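Local atomic coordinates of galactose-binding-like protein (Bacteroides thetaiotaomicron, PDB entry 7M1B), a protein that is a SusE-like protein of a gut bacterium that probably binds sugars such as galactose and may have a role in glycan degradation. Residues T112-I117 against V180-L185. Residues are numbered along the deposited sequence; the frame is centred on the assembly and turned at random.
Sequences TAIEEI and VRVRDL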
ATOM      1  N   THR A 112      18.208 -14.016 -22.122  1.00 35.31           N
ATOM      2  CA  THR A 112      17.157 -13.012 -22.209  1.00 37.80           C
ATOM      3  C   THR A 112      16.979 -12.386 -20.832  1.00 38.79           C
ATOM      4  O   THR A 112      16.828 -11.167 -20.746  1.00 40.57           O
ATOM      5  CB  THR A 112      15.821 -13.604 -22.676  1.00 37.84           C
ATOM      6  OG1 THR A 112      16.032 -13.981 -24.033  1.00 42.26           O
ATOM      7  CG2 THR A 112      14.681 -12.608 -22.672  1.00 44.51           C
ATOM      8  N   ALA A 113      17.083 -13.220 -19.783  1.00 35.33           N
ATOM      9  CA  ALA A 113      16.882 -12.686 -18.432  1.00 40.13           C
ATOM     10  C   ALA A 113      17.912 -11.617 -18.055  1.00 39.99           C
ATOM     11  O   ALA A 113      17.541 -10.579 -17.543  1.00 39.60           O
ATOM     12  CB  ALA A 113      16.850 -13.774 -17.379  1.00 38.21           C
ATOM     13  N   ILE A 114      19.195 -11.900 -18.311  1.00 36.94           N
ATOM     14  CA  ILE A 114      20.259 -10.947 -17.970  1.00 36.46           C
ATOM     15  C   ILE A 114      20.213  -9.711 -18.888  1.00 35.63           C
ATOM     16  O   ILE A 114      20.496  -8.593 -18.451  1.00 43.76           O
ATOM     17  CB  ILE A 114      21.652 -11.616 -17.930  1.00 42.38           C
ATOM     18  CG1 ILE A 114      22.632 -10.891 -17.001  1.00 49.43           C
ATOM     19  CG2 ILE A 114      22.246 -11.725 -19.341  1.00 39.33           C
ATOM     20  CD1 ILE A 114      22.291 -10.921 -15.520  1.00 41.99           C
ATOM     21  N   GLU A 115      19.767  -9.910 -20.144  1.00 40.33           N
ATOM     22  CA  GLU A 115      19.766  -8.846 -21.141  1.00 41.85           C
ATOM     23  C   GLU A 115      18.648  -7.825 -20.921  1.00 46.05           C
ATOM     24  O   GLU A 115      18.839  -6.625 -21.149  1.00 49.96           O
ATOM     25  CB  GLU A 115      19.891  -9.372 -22.564  1.00 49.02           C
ATOM     26  CG  GLU A 115      21.263  -9.967 -22.805  1.00 52.87           C
ATOM     27  CD  GLU A 115      21.444 -10.601 -24.177  1.00 61.46           C
ATOM     28  OE1 GLU A 115      20.700 -10.186 -25.131  1.00 61.62           O
ATOM     29  OE2 GLU A 115      22.305 -11.571 -24.279  1.00 72.15           O
ATOM     30  N   GLU A 116      17.500  -8.288 -20.421  1.00 37.16           N
ATOM     31  CA  GLU A 116      16.324  -7.458 -20.234  1.00 38.54           C
ATOM     32  C   GLU A 116      16.186  -6.999 -18.771  1.00 36.14           C
ATOM     33  O   GLU A 116      15.155  -6.421 -18.431  1.00 39.39           O
ATOM     34  CB  GLU A 116      15.082  -8.235 -20.675  1.00 44.95           C
ATOM     35  CG  GLU A 116      15.117  -8.605 -22.163  1.00 36.76           C
ATOM     36  CD  GLU A 116      14.969  -7.361 -23.025  1.00 61.20           C
ATOM     37  OE1 GLU A 116      14.115  -6.476 -22.698  1.00 51.89           O
ATOM     38  OE2 GLU A 116      15.728  -7.265 -24.003  1.00 77.26           O
ATOM     39  N   ILE A 117      17.181  -7.274 -17.910  1.00 32.39           N
ATOM     40  CA  ILE A 117      17.021  -7.093 -16.470  1.00 32.46           C
ATOM     41  C   ILE A 117      16.956  -5.598 -16.210  1.00 37.72           C
ATOM     42  O   ILE A 117      17.598  -4.841 -16.965  1.00 36.64           O
ATOM     43  CB  ILE A 117      18.158  -7.789 -15.671  1.00 32.31           C
ATOM     44  CG1 ILE A 117      17.743  -8.001 -14.168  1.00 32.49           C
ATOM     45  CG2 ILE A 117      19.559  -7.139 -15.828  1.00 41.67           C
ATOM     46  CD1 ILE A 117      18.806  -8.764 -13.376  1.00 40.00           C
ATOM     47  N   VAL A 180      24.424  -9.172 -10.158  1.00 41.95           N
ATOM     48  CA  VAL A 180      23.408 -10.178 -10.428  1.00 46.16           C
ATOM     49  C   VAL A 180      23.904 -11.149 -11.498  1.00 52.45           C
ATOM     50  O   VAL A 180      24.455 -10.767 -12.538  1.00 48.19           O
ATOM     51  CB  VAL A 180      22.016  -9.620 -10.823  1.00 37.09           C
ATOM     52  CG1 VAL A 180      21.005 -10.801 -10.883  1.00 50.80           C
ATOM     53  CG2 VAL A 180      21.516  -8.490  -9.907  1.00 35.71           C
ATOM     54  N   ARG A 181      23.712 -12.452 -11.262  1.00 46.68           N
ATOM     55  CA  ARG A 181      23.985 -13.482 -12.271  1.00 46.02           C
ATOM     56  C   ARG A 181      22.771 -14.403 -12.318  1.00 46.54           C
ATOM     57  O   ARG A 181      22.144 -14.601 -11.225  1.00 40.33           O
ATOM     58  CB  ARG A 181      25.262 -14.246 -11.904  1.00 45.90           C
ATOM     59  CG  ARG A 181      26.490 -13.798 -12.687  1.00 56.71           C
ATOM     60  CD  ARG A 181      27.686 -14.705 -12.501  1.00 62.98           C
ATOM     61  NE  ARG A 181      28.155 -15.155 -13.799  1.00 77.46           N
ATOM     62  CZ  ARG A 181      29.197 -15.952 -13.995  1.00 81.73           C
ATOM     63  NH1 ARG A 181      29.904 -16.382 -12.964  1.00 78.22           N
ATOM     64  NH2 ARG A 181      29.530 -16.315 -15.222  1.00 94.11           N
ATOM     65  N   VAL A 182      22.417 -14.894 -13.533  1.00 40.20           N
ATOM     66  CA  VAL A 182      21.272 -15.798 -13.750  1.00 32.20           C
ATOM     67  C   VAL A 182      21.864 -17.109 -14.249  1.00 46.66           C
ATOM     68  O   VAL A 182      22.730 -17.072 -15.126  1.00 50.86           O
ATOM     69  CB  VAL A 182      20.241 -15.225 -14.754  1.00 35.44           C
ATOM     70  CG1 VAL A 182      18.892 -15.969 -14.606  1.00 39.30           C
ATOM     71  CG2 VAL A 182      19.970 -13.720 -14.461  1.00 37.35           C
ATOM     72  N   ARG A 183      21.343 -18.227 -13.694  1.00 41.67           N
ATOM     73  CA  ARG A 183      21.745 -19.593 -14.090  1.00 45.84           C
ATOM     74  C   ARG A 183      20.515 -20.502 -14.224  1.00 58.41           C
ATOM     75  O   ARG A 183      19.434 -20.148 -13.744  1.00 36.88           O
ATOM     76  CB  ARG A 183      22.838 -20.202 -13.182  1.00 54.82           C
ATOM     77  CG  ARG A 183      22.396 -20.556 -11.732  1.00 41.94           C
ATOM     78  CD  ARG A 183      23.621 -20.817 -10.868  1.00 41.97           C
ATOM     79  NE  ARG A 183      23.231 -20.927  -9.456  1.00 53.49           N
ATOM     80  CZ  ARG A 183      22.697 -22.011  -8.894  1.00 66.22           C
ATOM     81  NH1 ARG A 183      22.472 -23.092  -9.630  1.00 76.93           N
ATOM     82  NH2 ARG A 183      22.383 -21.999  -7.600  1.00 66.46           N
ATOM     83  N   ASP A 184      20.662 -21.639 -14.935  1.00 55.45           N
ATOM     84  CA  ASP A 184      19.533 -22.552 -15.166  1.00 48.99           C
ATOM     85  C   ASP A 184      19.918 -23.909 -14.570  1.00 47.44           C
ATOM     86  O   ASP A 184      21.049 -24.022 -14.051  1.00 43.98           O
ATOM     87  CB  ASP A 184      19.069 -22.557 -16.631  1.00 53.01           C
ATOM     88  CG  ASP A 184      20.125 -23.109 -17.625  1.00 56.28           C
ATOM     89  OD1 ASP A 184      21.129 -23.752 -17.201  1.00 44.10           O
ATOM     90  OD2 ASP A 184      19.971 -22.912 -18.863  1.00 40.79           O
ATOM     91  N   LEU A 185      18.977 -24.890 -14.647  1.00 40.50           N
ATOM     92  CA  LEU A 185      19.176 -26.201 -14.040  1.00 49.94           C
ATOM     93  C   LEU A 185      19.975 -27.098 -14.994  1.00 62.88           C
ATOM     94  O   LEU A 185      20.154 -28.283 -14.717  1.00 61.60           O
ATOM     95  CB  LEU A 185      17.801 -26.818 -13.754  1.00 47.99           C
ATOM     96  CG  LEU A 185      17.203 -26.520 -12.377  1.00 48.49           C
ATOM     97  CD1 LEU A 185      15.821 -27.161 -12.249  1.00 62.09           C
ATOM     98  CD2 LEU A 185      18.142 -27.024 -11.263  1.00 47.60           C
TER
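V182 faces two residues of the helix at once, each through a different methyl: CG2 lies 3.8 Å from I114 CD1, while CG1 is 4.1 Å from A113 CB. Valine, branched at CB, suits a strand and offers the helix both methyls. The side chains of I114 and V182 run past one another in opposite senses. I114 CG1 stands anti to the backbone N (chi1 -154°), and the chain then bends at chi2 (66°), bringing CD1 up to the strand backbone, 3.7 Å from V180 O. The short methyl of A113 suits a place where the helix comes close to the strand. Just past the helix end the gap is wider, and isoleucine's longer branch spans it: I117, extended with chi2 at 176°, brings CD1 to 3.9 Å from V180 CG1, the two side chains set aslant. V180 and V182, alternate residues of strand 176-183, point inward, whereas R181 between them turns away, its NE hydrogen-bonded to S190 O. Helix 109-115 thus packs against the inner face of the four-stranded sheet, with I117 also touching I128 of the three-stranded sheet. No hydrogen bond links the two segments; van der Waals contact and burial of aliphatic side chains hold them together, without directional bonds.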